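Local coordinates for protein hyaluronidase-phage associated (Streptococcus pyogenes, PDB 2WB3) that probably cleaves hyaluronan by elimination, as a phage tail-fibre hyaluronate lyase whose chains combine into a triple-stranded beta-helix, at residues Val4-Arg9 with Ser17-Ile22; Ile83-Thr88 with Gly93-Ile98; Leu126-Pro131 with Ala137-Tyr142. All blocks are in the same frame, centred on the assembly; numbering follows the deposited sequence.

Contact 1. Residues Val4-Arg9 with Ser17-Ile22; sequences VNIVMR and SSALNI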
# COMPACT_ATOMS: atom_id res chain seq x y z
N VAL A 4 -4.07 2.83 -6.54
CA VAL A 4 -3.83 1.64 -5.72
C VAL A 4 -5.17 0.92 -5.63
O VAL A 4 -6.16 1.52 -5.31
CB VAL A 4 -3.31 1.99 -4.31
CG1 VAL A 4 -3.03 0.73 -3.52
CG2 VAL A 4 -1.98 2.76 -4.45
N ASN A 5 -5.17 -0.38 -5.93
CA ASN A 5 -6.34 -1.23 -5.76
C ASN A 5 -5.97 -2.37 -4.79
O ASN A 5 -4.97 -3.05 -5.04
CB ASN A 5 -6.72 -1.94 -7.07
CG ASN A 5 -7.61 -1.11 -7.95
OD1 ASN A 5 -7.22 -0.79 -9.06
ND2 ASN A 5 -8.80 -0.79 -7.49
N ILE A 6 -6.77 -2.56 -3.74
CA ILE A 6 -6.57 -3.66 -2.77
C ILE A 6 -7.80 -4.56 -2.84
O ILE A 6 -8.93 -4.08 -2.59
CB ILE A 6 -6.42 -3.13 -1.34
CG1 ILE A 6 -5.56 -1.88 -1.32
CG2 ILE A 6 -5.73 -4.15 -0.46
CD1 ILE A 6 -4.14 -2.16 -1.50
N VAL A 7 -7.61 -5.83 -3.19
CA VAL A 7 -8.74 -6.76 -3.37
C VAL A 7 -8.59 -7.96 -2.46
O VAL A 7 -7.58 -8.67 -2.51
CB VAL A 7 -8.86 -7.23 -4.79
CG1 VAL A 7 -9.93 -8.31 -4.91
CG2 VAL A 7 -9.14 -6.08 -5.76
N MET A 8 -9.59 -8.17 -1.61
CA MET A 8 -9.66 -9.43 -0.87
C MET A 8 -10.71 -10.32 -1.58
O MET A 8 -11.91 -10.00 -1.58
CB MET A 8 -9.97 -9.19 0.60
CG MET A 8 -10.41 -10.47 1.27
SD MET A 8 -10.20 -10.47 3.02
CE MET A 8 -8.40 -10.48 3.10
N ARG A 9 -10.26 -11.39 -2.21
CA ARG A 9 -11.18 -12.31 -2.92
C ARG A 9 -12.02 -13.12 -1.93
O ARG A 9 -11.67 -13.22 -0.75
CB ARG A 9 -10.44 -13.30 -3.82
CG ARG A 9 -9.64 -12.66 -4.95
CD ARG A 9 -9.10 -13.70 -5.99
NE ARG A 9 -8.33 -14.81 -5.38
CZ ARG A 9 -7.00 -14.92 -5.39
NH1 ARG A 9 -6.23 -13.99 -5.95
NH2 ARG A 9 -6.42 -15.97 -4.81
N SER A 17 -10.89 -11.58 8.53
CA SER A 17 -9.86 -10.79 7.92
C SER A 17 -10.36 -9.64 6.97
O SER A 17 -11.44 -9.71 6.32
CB SER A 17 -8.83 -11.69 7.27
OG SER A 17 -9.30 -11.89 5.97
N SER A 18 -9.55 -8.58 6.94
CA SER A 18 -9.83 -7.35 6.21
C SER A 18 -8.93 -7.24 5.00
O SER A 18 -7.82 -7.76 4.98
CB SER A 18 -9.62 -6.18 7.19
OG SER A 18 -10.64 -6.21 8.20
N ALA A 19 -9.38 -6.55 3.95
CA ALA A 19 -8.51 -6.17 2.84
C ALA A 19 -7.38 -5.19 3.38
O ALA A 19 -6.21 -5.31 3.05
CB ALA A 19 -9.40 -5.47 1.74
N LEU A 20 -7.76 -4.25 4.22
CA LEU A 20 -6.84 -3.22 4.70
C LEU A 20 -7.08 -2.94 6.18
O LEU A 20 -8.22 -2.65 6.59
CB LEU A 20 -7.01 -1.95 3.84
CG LEU A 20 -6.07 -0.79 4.29
CD1 LEU A 20 -4.61 -1.17 4.30
CD2 LEU A 20 -6.27 0.39 3.37
N ASN A 21 -6.02 -3.05 6.99
CA ASN A 21 -6.14 -2.85 8.41
C ASN A 21 -5.05 -1.82 8.81
O ASN A 21 -3.90 -2.00 8.51
CB ASN A 21 -5.91 -4.17 9.16
CG ASN A 21 -5.90 -3.97 10.69
OD1 ASN A 21 -6.90 -3.52 11.28
ND2 ASN A 21 -4.78 -4.30 11.33
N ILE A 22 -5.46 -0.73 9.43
CA ILE A 22 -4.51 0.34 9.82
C ILE A 22 -4.54 0.55 11.32
O ILE A 22 -5.63 0.67 11.91
CB ILE A 22 -4.93 1.63 9.11
CG1 ILE A 22 -4.87 1.35 7.60
CG2 ILE A 22 -4.03 2.88 9.53
CD1 ILE A 22 -5.10 2.43 6.84
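Met8 lies against Ser17-Ala19 with its CB and its thioether end, where 17-22 leads into the next strand. Its CB sits against the methyl of Ala19, with CB to CB at 3.9 Å, while the thioether end runs on to Ser17. There the SD of Met8 lies 3.4 Å from the OG of Ser17, and the terminal CE, folded back by a chi3 of -68°, is 3.4 Å from the carbonyl O of Ser18. These are van der Waals contacts of a thioether with polar atoms; the hydroxyl of Ser17 is hydrogen-bonded to Asn15 in the intervening loop.

Two residues earlier on the same strand, Ile6 points the same way, and in the conformer described its CG2 branch comes 3.7 Å from the carbonyl O of Ala19, with the Ala19 methyl somewhat farther off. No hydrogen bond joins 4-9 to 17-22. The two are instead neighbours in a triple-stranded beta-helix, where strands find their backbone partners in other chains: Val4 to Met8 and Leu20 to Ile22 all pair in parallel with strands of the second subunit. Ala19, which meets both Ile6 and Met8, also packs on Ile22 of that subunit. Ser18 directs its side chain away from 4-9, and its OG is hydrogen-bonded to Ser30 O and Gln33 NE2 of the second subunit.

Contact 2. Residues Ile83-Thr88 with Gly93-Ile98; sequences IYINST and GKMLRI
Ile85 and Met95 make the one close meeting of side chains between 83-88 and 93-98. The CG2 methyl of Ile85 lies 3.7 Å from the CE methyl of Met95, and the two side chains pass side by side, each heading toward the other's backbone. Met95 reaches across with a doubly bent chain, chi2 -56° and chi3 -69°, which curls the thioether and brings its methyl to the flank of the isoleucine. The other branch of Ile85 contributes as well: CD1 stands 3.9 Å from the backbone O of Met95, so the isoleucine touches both the tip and the root of the methionine. Beyond this the packing thins quickly. CE of Met95 is 4.4 Å from the carbonyl C of Asn86, whose side chain turns away and has its amide ND2 hydrogen-bonded to Asn102 of the second subunit.

On the more open side, Lys94 and Arg97 are partly exposed and carry their long side chains away from 83-88; Arg97 forms a salt bridge with Asp104 of its own chain. Nearest CA atoms, those of Ile85 and Met95, are 7.4 Å apart, and no hydrogen bond crosses the contact. Ile83 to Asn86 and Leu96 to Ile98 pair in parallel with strands of the third subunit, as expected in a triple-stranded beta-helix. Within the chain Met95 and Leu96 both face Val108, a classic beta bulge at the start of the antiparallel sheet formed by 96-100, 103-108 and 114-116.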
# COMPACT_ATOMS: atom_id res chain seq x y z
N ILE A 83 -18.61 11.18 15.62
CA ILE A 83 -18.35 11.89 14.37
C ILE A 83 -18.37 13.39 14.58
O ILE A 83 -19.29 13.92 15.16
CB ILE A 83 -19.43 11.56 13.35
CG1 ILE A 83 -19.34 10.07 12.98
CG2 ILE A 83 -19.26 12.43 12.09
CD1 ILE A 83 -20.40 9.66 11.95
N TYR A 84 -17.33 14.05 14.10
CA TYR A 84 -17.20 15.47 14.22
C TYR A 84 -17.19 16.01 12.80
O TYR A 84 -16.32 15.68 12.02
CB TYR A 84 -15.86 15.76 14.87
CG TYR A 84 -15.52 17.21 15.01
CD1 TYR A 84 -15.80 17.90 16.20
CD2 TYR A 84 -14.87 17.88 14.00
CE1 TYR A 84 -15.46 19.28 16.34
CE2 TYR A 84 -14.55 19.25 14.11
CZ TYR A 84 -14.85 19.93 15.27
OH TYR A 84 -14.49 21.25 15.37
N ILE A 85 -18.12 16.88 12.49
CA ILE A 85 -18.18 17.47 11.12
C ILE A 85 -18.06 18.97 11.20
O ILE A 85 -18.80 19.62 11.90
CB ILE A 85 -19.51 17.18 10.49
CG1 ILE A 85 -19.71 15.67 10.30
CG2 ILE A 85 -19.63 17.84 9.08
CD1 ILE A 85 -21.12 15.35 10.00
N ASN A 86 -17.13 19.54 10.46
CA ASN A 86 -17.00 20.97 10.48
C ASN A 86 -16.80 21.49 9.06
O ASN A 86 -16.60 20.72 8.13
CB ASN A 86 -15.76 21.32 11.28
CG ASN A 86 -15.60 22.81 11.54
OD1 ASN A 86 -16.57 23.58 11.65
ND2 ASN A 86 -14.38 23.22 11.67
N SER A 87 -16.93 22.80 8.89
CA SER A 87 -16.47 23.43 7.68
C SER A 87 -15.69 24.63 8.15
O SER A 87 -16.28 25.61 8.53
CB SER A 87 -17.64 23.87 6.84
OG SER A 87 -17.17 24.58 5.70
N THR A 88 -14.38 24.54 8.16
CA THR A 88 -13.61 25.66 8.72
C THR A 88 -13.92 26.96 7.92
O THR A 88 -14.19 28.02 8.52
CB THR A 88 -12.10 25.34 8.84
OG1 THR A 88 -11.60 24.87 7.60
CG2 THR A 88 -11.83 24.26 9.85
N GLY A 93 -23.73 23.65 1.83
CA GLY A 93 -24.40 22.33 1.69
C GLY A 93 -24.89 21.76 3.00
O GLY A 93 -24.47 22.22 4.09
N LYS A 94 -25.75 20.76 2.91
CA LYS A 94 -26.29 20.05 4.06
C LYS A 94 -25.16 19.34 4.79
O LYS A 94 -24.31 18.72 4.17
CB LYS A 94 -27.37 19.06 3.59
CG LYS A 94 -28.60 19.76 2.95
CD LYS A 94 -29.21 18.93 1.80
CE LYS A 94 -30.09 19.77 0.82
NZ LYS A 94 -29.52 20.00 -0.57
N MET A 95 -25.11 19.43 6.11
CA MET A 95 -24.02 18.79 6.84
C MET A 95 -24.20 17.24 6.92
O MET A 95 -23.21 16.48 6.91
CB MET A 95 -23.93 19.41 8.24
CG MET A 95 -23.85 20.96 8.24
SD MET A 95 -22.48 21.58 7.25
CE MET A 95 -21.13 21.06 8.23
N LEU A 96 -25.45 16.80 6.99
CA LEU A 96 -25.81 15.38 7.05
C LEU A 96 -27.07 15.23 6.19
O LEU A 96 -28.09 15.92 6.42
CB LEU A 96 -26.06 14.91 8.52
CG LEU A 96 -26.79 13.55 8.64
CD1 LEU A 96 -25.89 12.48 8.02
CD2 LEU A 96 -27.18 13.21 10.09
N ARG A 97 -26.98 14.42 5.14
CA ARG A 97 -28.10 14.22 4.27
C ARG A 97 -28.41 12.74 4.13
O ARG A 97 -27.57 11.99 3.68
CB ARG A 97 -27.79 14.80 2.89
CG ARG A 97 -28.96 14.71 1.93
CD ARG A 97 -28.70 15.60 0.71
NE ARG A 97 -29.71 15.42 -0.31
CZ ARG A 97 -29.56 15.75 -1.60
NH1 ARG A 97 -28.42 16.29 -2.05
NH2 ARG A 97 -30.56 15.52 -2.45
N ILE A 98 -29.60 12.31 4.52
CA ILE A 98 -29.89 10.86 4.51
C ILE A 98 -31.00 10.58 3.52
O ILE A 98 -32.08 11.17 3.64
CB ILE A 98 -30.26 10.36 5.89
CG1 ILE A 98 -29.04 10.50 6.85
CG2 ILE A 98 -30.80 8.90 5.80
CD1 ILE A 98 -29.40 10.19 8.31

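Contact 3. Residues Leu126-Pro131 with Ala137-Tyr142; sequences LTVKDP and AATKDY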
# COMPACT_ATOMS: atom_id res chain seq x y z
N LEU A 126 -39.14 18.20 24.61
CA LEU A 126 -38.47 18.98 23.61
C LEU A 126 -38.62 20.44 24.04
O LEU A 126 -39.75 20.94 24.20
CB LEU A 126 -39.13 18.77 22.24
CG LEU A 126 -38.35 19.50 21.16
CD1 LEU A 126 -36.96 18.85 20.91
CD2 LEU A 126 -39.14 19.49 19.91
N THR A 127 -37.52 21.16 24.19
CA THR A 127 -37.60 22.58 24.42
C THR A 127 -37.62 23.28 23.06
O THR A 127 -36.80 22.95 22.18
CB THR A 127 -36.46 23.01 25.31
OG1 THR A 127 -36.64 22.35 26.56
CG2 THR A 127 -36.46 24.50 25.54
N VAL A 128 -38.58 24.19 22.88
CA VAL A 128 -38.75 24.94 21.63
C VAL A 128 -39.07 26.41 21.93
O VAL A 128 -39.34 26.77 23.07
CB VAL A 128 -39.91 24.38 20.76
CG1 VAL A 128 -39.52 23.08 20.12
CG2 VAL A 128 -41.17 24.21 21.57
N LYS A 129 -39.02 27.26 20.91
CA LYS A 129 -39.51 28.64 21.06
C LYS A 129 -41.03 28.70 20.89
O LYS A 129 -41.63 27.79 20.28
CB LYS A 129 -38.79 29.55 20.08
CG LYS A 129 -37.40 29.91 20.56
CD LYS A 129 -36.64 30.77 19.57
CE LYS A 129 -35.44 31.40 20.29
NZ LYS A 129 -34.59 32.30 19.43
N ASP A 130 -41.66 29.75 21.43
CA ASP A 130 -43.12 29.97 21.26
C ASP A 130 -43.52 30.00 19.80
O ASP A 130 -42.83 30.60 19.00
CB ASP A 130 -43.55 31.31 21.85
CG ASP A 130 -43.40 31.37 23.33
OD1 ASP A 130 -43.55 30.33 24.01
OD2 ASP A 130 -43.15 32.51 23.80
N PRO A 131 -44.66 29.39 19.45
CA PRO A 131 -45.09 29.33 18.09
C PRO A 131 -45.46 30.72 17.56
O PRO A 131 -45.97 31.56 18.31
CB PRO A 131 -46.34 28.44 18.16
CG PRO A 131 -46.84 28.63 19.47
CD PRO A 131 -45.64 28.76 20.35
N ALA A 137 -45.01 24.00 16.86
CA ALA A 137 -45.39 23.32 18.09
C ALA A 137 -45.56 24.33 19.22
O ALA A 137 -44.82 25.32 19.29
CB ALA A 137 -44.36 22.26 18.45
N ALA A 138 -46.53 24.09 20.12
CA ALA A 138 -46.89 25.07 21.16
C ALA A 138 -46.13 24.76 22.42
O ALA A 138 -45.99 23.62 22.77
CB ALA A 138 -48.40 25.06 21.42
N THR A 139 -45.61 25.80 23.08
CA THR A 139 -44.88 25.64 24.35
C THR A 139 -45.87 25.58 25.51
O THR A 139 -47.02 25.96 25.34
CB THR A 139 -43.95 26.84 24.60
OG1 THR A 139 -44.70 28.04 24.40
CG2 THR A 139 -42.79 26.85 23.61
N LYS A 140 -45.43 25.15 26.70
CA LYS A 140 -46.31 25.17 27.89
C LYS A 140 -46.77 26.62 28.06
O LYS A 140 -47.97 26.88 28.22
CB LYS A 140 -45.61 24.65 29.14
N ASP A 141 -45.82 27.55 27.93
CA ASP A 141 -46.10 28.98 27.97
C ASP A 141 -47.24 29.42 27.09
O ASP A 141 -48.14 30.08 27.60
CB ASP A 141 -44.84 29.84 27.72
CG ASP A 141 -43.98 29.96 28.97
OD1 ASP A 141 -44.43 29.44 30.02
OD2 ASP A 141 -42.88 30.55 28.92
N TYR A 142 -47.23 29.08 25.81
CA TYR A 142 -48.30 29.53 24.91
C TYR A 142 -49.66 28.99 25.32
O TYR A 142 -50.65 29.72 25.26
CB TYR A 142 -48.02 29.15 23.46
CG TYR A 142 -49.03 29.64 22.43
CD1 TYR A 142 -48.87 30.87 21.79
CD2 TYR A 142 -50.14 28.85 22.07
CE1 TYR A 142 -49.77 31.31 20.82
CE2 TYR A 142 -51.05 29.28 21.10
CZ TYR A 142 -50.86 30.51 20.48
OH TYR A 142 -51.75 30.93 19.53
O HOH W 1 -42.35 26.07 18.15
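Pro131 lies over one face of the Tyr142 ring, a CH-pi contact in which its CG stands 4.0 Å from the ring centroid, 19° off the normal. The approach is displaced toward the rim, on the CG and CD1 side of the ring. A chi1 of -177° for Tyr142 swings the ring out from the helix to meet the proline. The same CG of Pro131 reaches the Ala138 backbone, and its CB packs 3.6 Å from the carbonyl O of Ala137. A second apolar touch is that of CG2 of Val128 with CG2 of Thr139, at 3.7 Å.

The hydrogen bonds centre on Thr139. Its OG1 donates to OD1 of Asp130 over 2.6 Å, meeting the carboxylate oxygen nearly along its C-O bond, and accepts from the backbone N of Tyr142 at 3.1 Å. This makes Thr139 the N-cap of helix 140-152, the C-terminal helix. Asp130 therefore acts as a second shell, fixing the hydroxyl that caps the helix, and a chi1 of 49° lets that hydroxyl face both Asp130 OD1 and the N of Tyr142.

Water supplies a further link, donating to Lys129 O and to Ala137 O, each at 2.8 Å, and so bridging two carbonyl oxygens that are not bonded to each other.

Charge enters through the neighbouring chains. Lys135 of the second subunit forms salt bridges with both Asp130 OD1 and Asp141 OD2, which probably eases the proximity of the two carboxylates, whose named oxygens are 5.0 Å apart. At the far end of the ring, Tyr142 OH is hydrogen-bonded to Asp144 of the third subunit.

From the N terminus the three contacts follow in series, with none nested in or crossing another. Contact 1 closes the loop between strands 4-8 and 20-24, with seven residues between its segments. Contact 2 closes a loop between strands 81-86 and 96-100, with four residues between its segments and its centre about 28 Å from that of contact 1. Contact 3 then brings the segment that begins with strand 126-127 against the start of helix 140-152 across five intervening residues. Contacts 1 and 3 lie on opposite sides of the chain's centre, about 52 Å apart between their centres. The chain is thus held locally at successive levels of an elongated fibre, and all three contacts also touch the second subunit.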